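Pyruvate-formate lyase-activating enzyme (Bacteroides vulgatus ATCC 8482, PDB 3CAN) is a radical SAM family protein of the activating-enzyme kind, whose crystallised domain alternates strands and helices around a parallel sheet. Local coordinates at residues T47-E50 with V51-N54; I22-L25 with K26-G29; E161-Q164 with Q165-Q169; D108-N111 with I112-A116; N78-I81 with L82-R86. All coordinates share one frame; numbering follows the deposited sequence. Where two conformers were deposited one is given.

Contact 1: T47-E50 with V51-N54; sequences TVDE and VMRN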
loop_
_atom_site.group_PDB
_atom_site.type_symbol
_atom_site.label_atom_id
_atom_site.label_comp_id
_atom_site.label_asym_id
_atom_site.label_seq_id
_atom_site.Cartn_x
_atom_site.Cartn_y
_atom_site.Cartn_z
ATOM N N THR A 47 -1.406 -12.336 21.341
ATOM C CA THR A 47 -1.778 -11.090 20.673
ATOM C C THR A 47 -2.104 -11.318 19.204
ATOM O O THR A 47 -3.040 -10.725 18.683
ATOM C CB THR A 47 -0.690 -10.019 20.779
ATOM O OG1 THR A 47 -0.286 -9.900 22.151
ATOM C CG2 THR A 47 -1.242 -8.669 20.271
ATOM N N VAL A 48 -1.335 -12.175 18.542
ATOM C CA VAL A 48 -1.640 -12.545 17.160
ATOM C C VAL A 48 -3.043 -13.147 17.118
ATOM O O VAL A 48 -3.835 -12.813 16.267
ATOM C CB VAL A 48 -0.619 -13.544 16.583
ATOM C CG1 VAL A 48 -1.028 -13.977 15.163
ATOM C CG2 VAL A 48 0.795 -12.934 16.585
ATOM N N ASP A 49 -3.354 -14.029 18.060
ATOM C CA ASP A 49 -4.684 -14.649 18.115
ATOM C C ASP A 49 -5.797 -13.614 18.297
ATOM O O ASP A 49 -6.834 -13.683 17.617
ATOM C CB ASP A 49 -4.754 -15.669 19.258
ATOM C CG ASP A 49 -3.922 -16.903 19.003
ATOM O OD1 ASP A 49 -3.428 -17.092 17.874
ATOM O OD2 ASP A 49 -3.769 -17.701 19.958
ATOM N N GLU A 50 -5.588 -12.653 19.196
ATOM C CA GLU A 50 -6.592 -11.618 19.452
ATOM C C GLU A 50 -6.753 -10.686 18.252
ATOM O O GLU A 50 -7.859 -10.276 17.938
ATOM C CB GLU A 50 -6.257 -10.809 20.708
ATOM C CG GLU A 50 -7.350 -9.816 21.147
ATOM C CD GLU A 50 -8.663 -10.479 21.574
ATOM O OE1 GLU A 50 -8.662 -11.680 21.923
ATOM O OE2 GLU A 50 -9.707 -9.785 21.563
ATOM N N VAL A 51 -5.650 -10.351 17.584
ATOM C CA VAL A 51 -5.725 -9.553 16.350
ATOM C C VAL A 51 -6.562 -10.284 15.294
ATOM O O VAL A 51 -7.454 -9.699 14.688
ATOM C CB VAL A 51 -4.334 -9.210 15.782
ATOM C CG1 VAL A 51 -4.468 -8.641 14.352
ATOM C CG2 VAL A 51 -3.631 -8.190 16.697
HETATM N N MSE A 52 -6.321 -11.581 15.113
HETATM C CA MSE A 52 -7.116 -12.368 14.158
HETATM C C MSE A 52 -8.616 -12.383 14.485
HETATM O O MSE A 52 -9.448 -12.402 13.588
HETATM C CB MSE A 52 -6.574 -13.791 14.045
HETATM C CG MSE A 52 -5.268 -13.895 13.298
HETATM SE SE MSE A 52 -4.752 -15.742 12.934
HETATM C CE MSE A 52 -4.250 -16.280 14.724
ATOM N N ARG A 53 -8.972 -12.348 15.764
ATOM C CA ARG A 53 -10.372 -12.282 16.137
ATOM C C ARG A 53 -11.032 -10.948 15.772
ATOM O O ARG A 53 -12.267 -10.848 15.759
ATOM C CB ARG A 53 -10.531 -12.552 17.633
ATOM C CG ARG A 53 -10.360 -14.006 17.992
ATOM C CD ARG A 53 -10.833 -14.276 19.407
ATOM N NE ARG A 53 -9.780 -14.004 20.365
ATOM C CZ ARG A 53 -8.816 -14.865 20.698
ATOM N NH1 ARG A 53 -7.892 -14.504 21.565
ATOM N NH2 ARG A 53 -8.757 -16.085 20.171
ATOM N N ASN A 54 -10.219 -9.941 15.446
ATOM C CA ASN A 54 -10.710 -8.587 15.253
ATOM C C ASN A 54 -10.235 -7.951 13.947
ATOM O O ASN A 54 -10.081 -6.734 13.854
ATOM C CB ASN A 54 -10.320 -7.735 16.454
ATOM C CG ASN A 54 -10.990 -8.215 17.740
ATOM O OD1 ASN A 54 -12.198 -8.015 17.941
ATOM N ND2 ASN A 54 -10.214 -8.871 18.600
#
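Arg53 turns back on Glu50, three residues earlier, in a side-on salt bridge where two nitrogens share one oxygen: Glu50 OE1 lies 2.9 Å from Arg53 NH1 and 3.0 Å from Arg53 NE. OE1 sits in the guanidinium plane, and the carboxylate plane stands 59° from it; NH1 meets OE1 nearly along the C-O bond, NE from above the carboxylate. A bend at chi2 (64°) curls the Glu50 chain into place; of the two conformers modelled for Glu50 one is described, so the bridge's permanence is uncertain. Asn54 ND2 donates to the backbone O of Glu50 at 2.8 Å, and a weak bond of 3.1 Å joins the same ND2 to Glu50 OE2. The short asparagine amide suits this spot because it can return to a carbonyl of the last turn. Helix 45-53 is the helix of a beta-alpha-beta unit between strands 35-38 and 57-61. Met52, present as selenomethionine, sends CE to Val48 CG1 at 4.0 Å. That methyl also lies 3.4 Å from Asp49 OD1, whose carboxylate is salt-bridged through OD2 to Arg87. Branched, apolar Val51 packs on Leu58 and Ile22, and Val48 leans on Val88 and Asn84.

Contact 2: I22-L25 with K26-G29; sequences IDIL and KRCG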
loop_
_atom_site.group_PDB
_atom_site.type_symbol
_atom_site.label_atom_id
_atom_site.label_comp_id
_atom_site.label_asym_id
_atom_site.label_seq_id
_atom_site.Cartn_x
_atom_site.Cartn_y
_atom_site.Cartn_z
ATOM N N ILE A 22 -6.279 -3.382 19.327
ATOM C CA ILE A 22 -7.475 -4.227 19.422
ATOM C C ILE A 22 -8.739 -3.383 19.643
ATOM O O ILE A 22 -9.787 -3.638 19.040
ATOM C CB ILE A 22 -7.314 -5.294 20.541
ATOM C CG1 ILE A 22 -6.178 -6.273 20.198
ATOM C CG2 ILE A 22 -8.623 -6.042 20.752
ATOM C CD1 ILE A 22 -6.373 -7.024 18.937
ATOM N N ASP A 23 -8.648 -2.344 20.471
ATOM C CA ASP A 23 -9.783 -1.452 20.686
ATOM C C ASP A 23 -10.217 -0.761 19.382
ATOM O O ASP A 23 -11.402 -0.716 19.053
ATOM C CB ASP A 23 -9.447 -0.408 21.740
ATOM C CG ASP A 23 -10.640 0.438 22.109
ATOM O OD1 ASP A 23 -11.637 -0.119 22.605
ATOM O OD2 ASP A 23 -10.585 1.645 21.858
ATOM N N ILE A 24 -9.261 -0.233 18.635
ATOM C CA ILE A 24 -9.582 0.444 17.377
ATOM C C ILE A 24 -10.144 -0.566 16.384
ATOM O O ILE A 24 -11.120 -0.292 15.699
ATOM C CB ILE A 24 -8.359 1.150 16.793
ATOM C CG1 ILE A 24 -7.864 2.267 17.730
ATOM C CG2 ILE A 24 -8.688 1.690 15.375
ATOM C CD1 ILE A 24 -8.909 3.307 18.147
ATOM N N LEU A 25 -9.530 -1.741 16.306
ATOM C CA LEU A 25 -10.056 -2.805 15.446
ATOM C C LEU A 25 -11.508 -3.156 15.797
ATOM O O LEU A 25 -12.350 -3.274 14.912
ATOM C CB LEU A 25 -9.164 -4.042 15.531
ATOM C CG LEU A 25 -7.798 -3.923 14.850
ATOM C CD1 LEU A 25 -6.954 -5.166 15.179
ATOM C CD2 LEU A 25 -7.919 -3.773 13.329
ATOM N N LYS A 26 -11.805 -3.301 17.083
ATOM C CA LYS A 26 -13.190 -3.557 17.501
ATOM C C LYS A 26 -14.154 -2.453 17.056
ATOM O O LYS A 26 -15.227 -2.733 16.518
ATOM C CB LYS A 26 -13.267 -3.755 19.009
ATOM C CG LYS A 26 -12.751 -5.115 19.423
ATOM C CD LYS A 26 -12.692 -5.299 20.911
ATOM C CE LYS A 26 -12.392 -6.737 21.255
ATOM N NZ LYS A 26 -12.207 -6.887 22.730
ATOM N N ARG A 27 -13.760 -1.204 17.256
ATOM C CA ARG A 27 -14.580 -0.060 16.847
ATOM C C ARG A 27 -14.836 -0.051 15.337
ATOM O O ARG A 27 -15.957 0.190 14.883
ATOM C CB ARG A 27 -13.913 1.249 17.274
ATOM C CG ARG A 27 -13.925 1.473 18.776
ATOM C CD ARG A 27 -13.034 2.631 19.179
ATOM N NE ARG A 27 -12.972 2.764 20.624
ATOM C CZ ARG A 27 -13.877 3.405 21.351
ATOM N NH1 ARG A 27 -14.899 4.016 20.773
ATOM N NH2 ARG A 27 -13.748 3.448 22.667
ATOM N N CYS A 28 -13.796 -0.322 14.560
ATOM C CA CYS A 28 -13.927 -0.392 13.101
ATOM C C CYS A 28 -14.852 -1.537 12.662
ATOM O O CYS A 28 -15.644 -1.381 11.728
ATOM C CB CYS A 28 -12.552 -0.505 12.446
ATOM S SG CYS A 28 -11.561 1.009 12.548
ATOM N N GLY A 29 -14.770 -2.669 13.351
ATOM C CA GLY A 29 -15.644 -3.813 13.061
ATOM C C GLY A 29 -17.116 -3.464 13.244
ATOM O O GLY A 29 -17.963 -3.835 12.428
HETATM O O HOH W 1 -11.631 2.316 24.734
#
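Asp23 and Arg27, one turn apart on helix 18-30, form the charged part of this contact. Arg27 NE donates to Asp23 OD2 at 2.9 Å in an almost straight bond (173°). The oxygen lies at the edge of the guanidinium, in its plane, but is itself met from above the carboxylate, the two flat groups standing 74° apart. Asp23 CG, anti to its own N (chi1 -173°), leans along the helix, and Arg27 runs extended as far as NE to meet it. A water spans the pair, accepting from Arg27 NH2 at 3.2 Å and donating weakly to Asp23 OD2 at 3.1 Å. Arg27 of the second subunit brings its NH2 close to NH1, a like charge that the Asp23 carboxylate probably offsets.

The backbone bonds are those of a regular alpha-helix, from Lys26 N to Ile22 O at 2.8 Å through to Gly29 N to Leu25 O at 2.9 Å. The Leu25 carbonyl also accepts from Arg35.

Apolar contacts follow the same spacing. The exposed Lys26 lays its methylenes along Ile22, CE to CG2 at 3.9 Å. Ile24 CG2 meets SG of the small residue Cys28 at 4.1 Å.

Helix 18-30 links strands 6-10 and 35-38 in a beta-alpha-beta unit: Leu25 packs on Phe9 and Val37, Ile22 leans on Glu50 of helix 45-53, and Ile24 meets Ile24 of the second subunit.

Contact 3: E161-Q164 with Q165-Q169; sequences EEVQ and QQCIQ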
loop_
_atom_site.group_PDB
_atom_site.type_symbol
_atom_site.label_atom_id
_atom_site.label_comp_id
_atom_site.label_asym_id
_atom_site.label_seq_id
_atom_site.Cartn_x
_atom_site.Cartn_y
_atom_site.Cartn_z
ATOM N N GLU A 161 13.410 -6.500 -15.089
ATOM C CA GLU A 161 12.150 -7.134 -15.458
ATOM C C GLU A 161 12.320 -8.656 -15.539
ATOM O O GLU A 161 11.426 -9.406 -15.139
ATOM C CB GLU A 161 11.624 -6.577 -16.786
ATOM C CG GLU A 161 10.222 -7.058 -17.151
ATOM C CD GLU A 161 9.612 -6.321 -18.340
ATOM O OE1 GLU A 161 10.307 -5.515 -18.997
ATOM O OE2 GLU A 161 8.418 -6.551 -18.621
ATOM N N GLU A 162 13.474 -9.099 -16.037
ATOM C CA GLU A 162 13.762 -10.525 -16.173
ATOM C C GLU A 162 13.797 -11.205 -14.811
ATOM O O GLU A 162 13.198 -12.261 -14.628
ATOM C CB GLU A 162 15.094 -10.744 -16.898
ATOM C CG GLU A 162 15.363 -12.200 -17.265
ATOM C CD GLU A 162 16.714 -12.411 -17.928
ATOM O OE1 GLU A 162 17.179 -11.514 -18.669
ATOM O OE2 GLU A 162 17.307 -13.493 -17.717
ATOM N N VAL A 163 14.505 -10.601 -13.864
ATOM C CA VAL A 163 14.580 -11.142 -12.503
ATOM C C VAL A 163 13.203 -11.155 -11.831
ATOM O O VAL A 163 12.817 -12.156 -11.232
ATOM C CB VAL A 163 15.616 -10.378 -11.636
ATOM C CG1 VAL A 163 15.481 -10.748 -10.162
ATOM C CG2 VAL A 163 17.039 -10.656 -12.131
ATOM N N GLN A 164 12.458 -10.061 -11.948
ATOM C CA GLN A 164 11.110 -9.988 -11.390
ATOM C C GLN A 164 10.241 -11.146 -11.878
ATOM O O GLN A 164 9.591 -11.825 -11.081
ATOM C CB GLN A 164 10.447 -8.661 -11.745
ATOM C CG GLN A 164 11.045 -7.461 -11.035
ATOM C CD GLN A 164 10.421 -6.174 -11.508
ATOM O OE1 GLN A 164 9.205 -6.103 -11.701
ATOM N NE2 GLN A 164 11.243 -5.144 -11.698
ATOM N N GLN A 165 10.256 -11.393 -13.183
ATOM C CA GLN A 165 9.451 -12.472 -13.746
ATOM C C GLN A 165 9.971 -13.851 -13.347
ATOM O O GLN A 165 9.186 -14.776 -13.177
ATOM C CB GLN A 165 9.363 -12.350 -15.270
ATOM C CG GLN A 165 8.627 -11.102 -15.740
ATOM C CD GLN A 165 7.186 -11.013 -15.229
ATOM O OE1 GLN A 165 6.509 -12.027 -15.039
ATOM N NE2 GLN A 165 6.714 -9.789 -15.016
ATOM N N GLN A 166 11.290 -13.989 -13.235
ATOM C CA GLN A 166 11.884 -15.226 -12.746
ATOM C C GLN A 166 11.406 -15.513 -11.324
ATOM O O GLN A 166 11.107 -16.655 -10.999
ATOM C CB GLN A 166 13.416 -15.171 -12.834
ATOM C CG GLN A 166 13.933 -15.317 -14.278
ATOM C CD GLN A 166 15.405 -14.927 -14.457
ATOM O OE1 GLN A 166 16.005 -14.286 -13.589
ATOM N NE2 GLN A 166 15.987 -15.311 -15.593
ATOM N N CYS A 167 11.300 -14.477 -10.494
ATOM C CA CYS A 167 10.811 -14.655 -9.119
ATOM C C CYS A 167 9.341 -15.081 -9.100
ATOM O O CYS A 167 8.934 -15.955 -8.337
ATOM C CB CYS A 167 11.003 -13.375 -8.312
ATOM S SG CYS A 167 12.737 -12.965 -8.012
ATOM N N ILE A 168 8.540 -14.452 -9.950
ATOM C CA ILE A 168 7.150 -14.842 -10.085
ATOM C C ILE A 168 7.031 -16.296 -10.536
ATOM O O ILE A 168 6.194 -17.039 -10.018
ATOM C CB ILE A 168 6.404 -13.920 -11.075
ATOM C CG1 ILE A 168 6.308 -12.496 -10.506
ATOM C CG2 ILE A 168 5.023 -14.482 -11.395
ATOM C CD1 ILE A 168 5.426 -12.348 -9.259
ATOM N N GLN A 169 7.858 -16.698 -11.500
ATOM C CA GLN A 169 7.821 -18.067 -12.000
ATOM C C GLN A 169 8.153 -19.083 -10.912
ATOM O O GLN A 169 7.498 -20.115 -10.810
ATOM C CB GLN A 169 8.779 -18.259 -13.180
ATOM C CG GLN A 169 8.617 -19.597 -13.888
ATOM C CD GLN A 169 7.225 -19.757 -14.486
ATOM O OE1 GLN A 169 6.797 -18.948 -15.306
ATOM N NE2 GLN A 169 6.509 -20.789 -14.061
HETATM O O HOH W 2 8.167 -7.411 -14.136
#
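The first turns of helix 161-173 hold Glu161-Gln164 against Gln165-Gln169 by regular alpha-helical bonds: Gln165 N to Glu161 O is 3.0 Å and Cys167 N to Val163 O 2.9 Å. This helix lies between strands 128-133 and 178-180, neighbours in the parallel sheet, as in a beta-alpha-beta crossover, though part of the link is not modelled. Glu161, Glu162, Gln165 and Gln166 are exposed, while Cys167 and Ile168 face the sheet, where Gln164 also packs. Just ahead of the helix, Ser160 OG is hydrogen-bonded to Val163 N.

On the polar side Glu162 and Gln166 come together one turn apart. Both chains are extended beyond CG, and Gln166 NE2 lies 3.1 Å from Glu162 OE2, with the amide and carboxylate planes nearly perpendicular at 83°. Elsewhere on the helix a water joins two neighbours, donating to Gln164 OE1 at 3.0 Å and accepting from Gln165 NE2 at 2.9 Å; the kink of Gln165 at chi2 (-59°) swings its amide into place. Glutamine suits position 164 because its other end is used as well: NE2 bonds to the O of Pro159.

Val163 CG1 touches Cys167 SG at 4.1 Å; Val163 also lies on Glu103 and Ala107. Cys167, small and buried, packs on Leu131. Ile168, which packs on Leu131, Ala178 and Ile180, passes its CG1 3.4 Å from the backbone O of Gln164.

Contact 4: D108-N111 with I112-A116; sequences DEKN and IKLSA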
loop_
_atom_site.group_PDB
_atom_site.type_symbol
_atom_site.label_atom_id
_atom_site.label_comp_id
_atom_site.label_asym_id
_atom_site.label_seq_id
_atom_site.Cartn_x
_atom_site.Cartn_y
_atom_site.Cartn_z
ATOM N N ASP A 108 17.869 -13.031 -5.149
ATOM C CA ASP A 108 18.584 -14.224 -5.587
ATOM C C ASP A 108 17.661 -15.439 -5.613
ATOM O O ASP A 108 16.759 -15.567 -4.782
ATOM C CB ASP A 108 19.819 -14.497 -4.710
ATOM C CG ASP A 108 19.497 -14.534 -3.223
ATOM O OD1 ASP A 108 19.105 -13.480 -2.661
ATOM O OD2 ASP A 108 19.647 -15.618 -2.615
ATOM N N GLU A 109 17.909 -16.331 -6.571
ATOM C CA GLU A 109 17.124 -17.541 -6.755
ATOM C C GLU A 109 17.064 -18.356 -5.456
ATOM O O GLU A 109 16.011 -18.882 -5.087
ATOM C CB GLU A 109 17.746 -18.383 -7.878
ATOM C CG GLU A 109 17.124 -19.732 -8.073
ATOM C CD GLU A 109 17.804 -20.510 -9.185
ATOM O OE1 GLU A 109 17.903 -19.967 -10.309
ATOM O OE2 GLU A 109 18.237 -21.651 -8.926
ATOM N N LYS A 110 18.184 -18.441 -4.750
ATOM C CA LYS A 110 18.204 -19.192 -3.495
ATOM C C LYS A 110 17.172 -18.654 -2.505
ATOM O O LYS A 110 16.345 -19.410 -1.998
ATOM C CB LYS A 110 19.584 -19.176 -2.850
ATOM C CG LYS A 110 19.629 -19.933 -1.522
ATOM C CD LYS A 110 21.021 -19.936 -0.950
ATOM C CE LYS A 110 21.047 -20.467 0.469
ATOM N NZ LYS A 110 22.430 -20.291 1.070
ATOM N N ASN A 111 17.202 -17.353 -2.241
ATOM C CA ASN A 111 16.262 -16.797 -1.266
ATOM C C ASN A 111 14.809 -16.982 -1.664
ATOM O O ASN A 111 13.959 -17.303 -0.828
ATOM C CB ASN A 111 16.493 -15.314 -1.030
ATOM C CG ASN A 111 15.579 -14.774 0.034
ATOM O OD1 ASN A 111 15.636 -15.221 1.181
ATOM N ND2 ASN A 111 14.696 -13.826 -0.345
ATOM N N ILE A 112 14.516 -16.766 -2.939
ATOM C CA ILE A 112 13.144 -16.871 -3.413
ATOM C C ILE A 112 12.675 -18.318 -3.381
ATOM O O ILE A 112 11.539 -18.588 -2.999
ATOM C CB ILE A 112 12.972 -16.233 -4.808
ATOM C CG1 ILE A 112 13.360 -14.742 -4.754
ATOM C CG2 ILE A 112 11.550 -16.404 -5.321
ATOM C CD1 ILE A 112 12.555 -13.893 -3.761
ATOM N N LYS A 113 13.548 -19.259 -3.744
ATOM C CA LYS A 113 13.203 -20.679 -3.624
ATOM C C LYS A 113 12.989 -21.101 -2.168
ATOM O O LYS A 113 12.020 -21.802 -1.867
ATOM C CB LYS A 113 14.237 -21.586 -4.310
ATOM C CG LYS A 113 14.187 -21.521 -5.849
ATOM C CD LYS A 113 15.201 -22.449 -6.476
ATOM C CE LYS A 113 15.028 -22.474 -7.974
ATOM N NZ LYS A 113 16.045 -23.357 -8.630
ATOM N N LEU A 114 13.855 -20.662 -1.261
ATOM C CA LEU A 114 13.694 -21.006 0.162
ATOM C C LEU A 114 12.383 -20.427 0.685
ATOM O O LEU A 114 11.670 -21.069 1.455
ATOM C CB LEU A 114 14.875 -20.482 0.979
ATOM C CG LEU A 114 16.199 -21.215 0.743
ATOM C CD1 LEU A 114 17.311 -20.476 1.510
ATOM C CD2 LEU A 114 16.113 -22.713 1.127
ATOM N N SER A 115 12.071 -19.207 0.247
ATOM C CA SER A 115 10.817 -18.546 0.606
ATOM C C SER A 115 9.613 -19.349 0.112
ATOM O O SER A 115 8.658 -19.586 0.855
ATOM C CB SER A 115 10.772 -17.124 0.023
ATOM O OG SER A 115 11.792 -16.285 0.554
ATOM N N ALA A 116 9.671 -19.776 -1.145
ATOM C CA ALA A 116 8.597 -20.556 -1.749
ATOM C C ALA A 116 8.406 -21.893 -1.029
ATOM O O ALA A 116 7.289 -22.316 -0.763
ATOM C CB ALA A 116 8.890 -20.784 -3.233
HETATM O O HOH W 3 12.307 -13.514 1.348
#
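The carbonyl oxygen of Asn111 is gripped twice by Ser115: the backbone N donates at 2.9 Å, and the hydroxyl OG at 2.8 Å. The two donors arrive from opposite faces of the carbonyl plane. Ser115 OG, beside its own backbone N (chi1 -63°), hangs over the preceding turn, where a small hydroxyl can rejoin the helix backbone. This is the opening of helix 109-121, the helix of the beta-alpha-beta unit between strands 95-101 and 128-133, and Asp108 is its N-cap: Asp108 OD2 accepts from Asn111 N at 3.0 Å, met from well above the carboxylate plane. An aspartate there would probably be favoured by the helix dipole too.

Asn111 is buried, and its amide is satisfied on both ends. OD1 accepts from Met65 N and ND2 donates to Asn106 O. The same ND2 also donates to a water at 2.9 Å, and that water donates to Ser115 OG, likewise at 2.9 Å, so it bridges the Asn111 and Ser115 side chains.

Glu109 and Lys113 lie side by side, pointing the same way, and are joined by a salt bridge, Lys113 NZ to Glu109 OE2 at 2.8 Å; the lysine nitrogen sits above the carboxylate plane. Lys113 also packs on Ile170 of helix 161-173. Lys110 contributes its aliphatic stem, CG lying 3.9 Å from Leu114 CD1.

Ile112 faces helix 161-173, packing on Cys167 and Ile170, and its CD1 comes 4.0 Å from Asn111 ND2.

Contact 5: N78-I81 with L82-R86; sequences NELI and LKNIR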
loop_
_atom_site.group_PDB
_atom_site.type_symbol
_atom_site.label_atom_id
_atom_site.label_comp_id
_atom_site.label_asym_id
_atom_site.label_seq_id
_atom_site.Cartn_x
_atom_site.Cartn_y
_atom_site.Cartn_z
ATOM N N ASN A 78 14.930 -13.065 11.758
ATOM C CA ASN A 78 13.679 -13.495 11.133
ATOM C C ASN A 78 12.967 -14.648 11.841
ATOM O O ASN A 78 11.877 -15.055 11.418
ATOM C CB ASN A 78 13.877 -13.805 9.638
ATOM C CG ASN A 78 14.709 -15.042 9.391
ATOM O OD1 ASN A 78 15.147 -15.741 10.323
ATOM N ND2 ASN A 78 14.938 -15.327 8.122
ATOM N N GLU A 79 13.551 -15.170 12.920
ATOM C CA GLU A 79 12.972 -16.323 13.602
ATOM C C GLU A 79 11.499 -16.089 13.999
ATOM O O GLU A 79 10.621 -16.936 13.751
ATOM C CB GLU A 79 13.833 -16.707 14.811
ATOM C CG GLU A 79 15.097 -17.542 14.448
ATOM C CD GLU A 79 16.290 -16.748 13.881
ATOM O OE1 GLU A 79 16.166 -15.563 13.562
ATOM O OE2 GLU A 79 17.387 -17.330 13.755
ATOM N N LEU A 80 11.222 -14.925 14.590
ATOM C CA LEU A 80 9.867 -14.575 14.987
ATOM C C LEU A 80 8.940 -14.377 13.790
ATOM O O LEU A 80 7.771 -14.748 13.840
ATOM C CB LEU A 80 9.883 -13.284 15.810
ATOM C CG LEU A 80 8.519 -12.740 16.227
ATOM C CD1 LEU A 80 7.804 -13.754 17.099
ATOM C CD2 LEU A 80 8.687 -11.420 16.957
ATOM N N ILE A 81 9.454 -13.769 12.728
ATOM C CA ILE A 81 8.660 -13.532 11.522
ATOM C C ILE A 81 8.164 -14.878 10.979
ATOM O O ILE A 81 6.988 -15.033 10.661
ATOM C CB ILE A 81 9.470 -12.768 10.427
ATOM C CG1 ILE A 81 9.588 -11.283 10.764
ATOM C CG2 ILE A 81 8.793 -12.874 9.053
ATOM C CD1 ILE A 81 10.374 -10.964 11.958
ATOM N N LEU A 82 9.064 -15.855 10.913
ATOM C CA LEU A 82 8.698 -17.169 10.397
ATOM C C LEU A 82 7.703 -17.883 11.312
ATOM O O LEU A 82 6.780 -18.532 10.842
ATOM C CB LEU A 82 9.949 -18.021 10.175
ATOM C CG LEU A 82 10.936 -17.445 9.147
ATOM C CD1 LEU A 82 12.153 -18.366 8.983
ATOM C CD2 LEU A 82 10.257 -17.205 7.806
ATOM N N LYS A 83 7.906 -17.773 12.614
ATOM C CA LYS A 83 6.965 -18.328 13.591
ATOM C C LYS A 83 5.563 -17.742 13.415
ATOM O O LYS A 83 4.565 -18.474 13.423
ATOM C CB LYS A 83 7.475 -18.043 15.005
ATOM C CG LYS A 83 6.601 -18.607 16.089
ATOM C CD LYS A 83 7.234 -18.493 17.466
ATOM C CE LYS A 83 8.387 -19.472 17.650
ATOM N NZ LYS A 83 9.694 -18.908 17.217
ATOM N N ASN A 84 5.489 -16.430 13.234
ATOM C CA ASN A 84 4.196 -15.746 13.063
ATOM C C ASN A 84 3.462 -16.150 11.792
ATOM O O ASN A 84 2.229 -16.292 11.788
ATOM C CB ASN A 84 4.387 -14.227 13.064
ATOM C CG ASN A 84 4.612 -13.666 14.456
ATOM O OD1 ASN A 84 4.420 -14.370 15.460
ATOM N ND2 ASN A 84 5.079 -12.411 14.529
ATOM N N ILE A 85 4.206 -16.319 10.710
ATOM C CA ILE A 85 3.608 -16.757 9.467
ATOM C C ILE A 85 3.051 -18.159 9.660
ATOM O O ILE A 85 1.921 -18.445 9.264
ATOM C CB ILE A 85 4.597 -16.718 8.274
ATOM C CG1 ILE A 85 5.065 -15.279 8.005
ATOM C CG2 ILE A 85 3.940 -17.324 7.053
ATOM C CD1 ILE A 85 6.256 -15.177 7.067
ATOM N N ARG A 86 3.826 -19.039 10.299
ATOM C CA ARG A 86 3.333 -20.387 10.560
ATOM C C ARG A 86 2.077 -20.353 11.437
ATOM O O ARG A 86 1.127 -21.086 11.181
ATOM C CB ARG A 86 4.411 -21.257 11.208
ATOM C CG ARG A 86 4.011 -22.720 11.377
ATOM C CD ARG A 86 5.221 -23.576 11.748
ATOM N NE ARG A 86 6.150 -23.704 10.629
ATOM C CZ ARG A 86 5.968 -24.510 9.589
ATOM N NH1 ARG A 86 4.902 -25.306 9.511
ATOM N NH2 ARG A 86 6.863 -24.537 8.626
#
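Leu80 and Asn84 cross obliquely one turn apart at the start of helix 79-90, one of the helices that cover the parallel sheet. Leu80 CG stands anti to its own N (chi1 176°), which carries the branched end along the helix onto the Asn84 amide: CD1 is 3.8 Å from Asn84 OD1, and CG is 3.9 Å from Asn84 ND2. The leucine thus covers an amide whose donors are used elsewhere, since ND2 bonds to the backbone O of Leu42 and of Thr40. Asparagine fits here, being short enough to stay beside the helix while its N-H groups serve the loop that carries Thr40 and Leu42.

On the buried side Ile81 and Ile85 are the matching apolar pair, also set slantwise to each other, with Ile81 CG2 4.0 Å from Ile85 CD1. Ile81 packs on Thr40 and His70, while Ile85 reaches Tyr95 and Ile97 of strand 95-101.

Asn78 ND2 donates to Ser64 O, and Asn78 O accepts from Leu82 N at 3.0 Å. Leu82, which packs on Leu62 and on Phe118 of helix 109-121, brings its CG to 3.4 Å from that same Asn78 O.

In the fold
Along the chain the order is contact 2, contact 1, contact 5, contact 4 and contact 3, each local to one helix covering a parallel six-stranded sheet. Contacts 1 and 2 lie next to each other, centres 11 Å apart, with Asn54 OD1 and Lys26 CG 3.3 Å apart. Contacts 3 and 4 form a second pair, 12 Å between centres, where Cys167 SG meets Ile112 CG1 at 3.8 Å. Contact 5 lies between them, about 16 Å from contacts 1 and 4 by centres. Contacts 2 and 3 are 39 Å apart between centres. The strands too follow chain order across the sheet, consistent with the partial barrel-like fold of the radical SAM family.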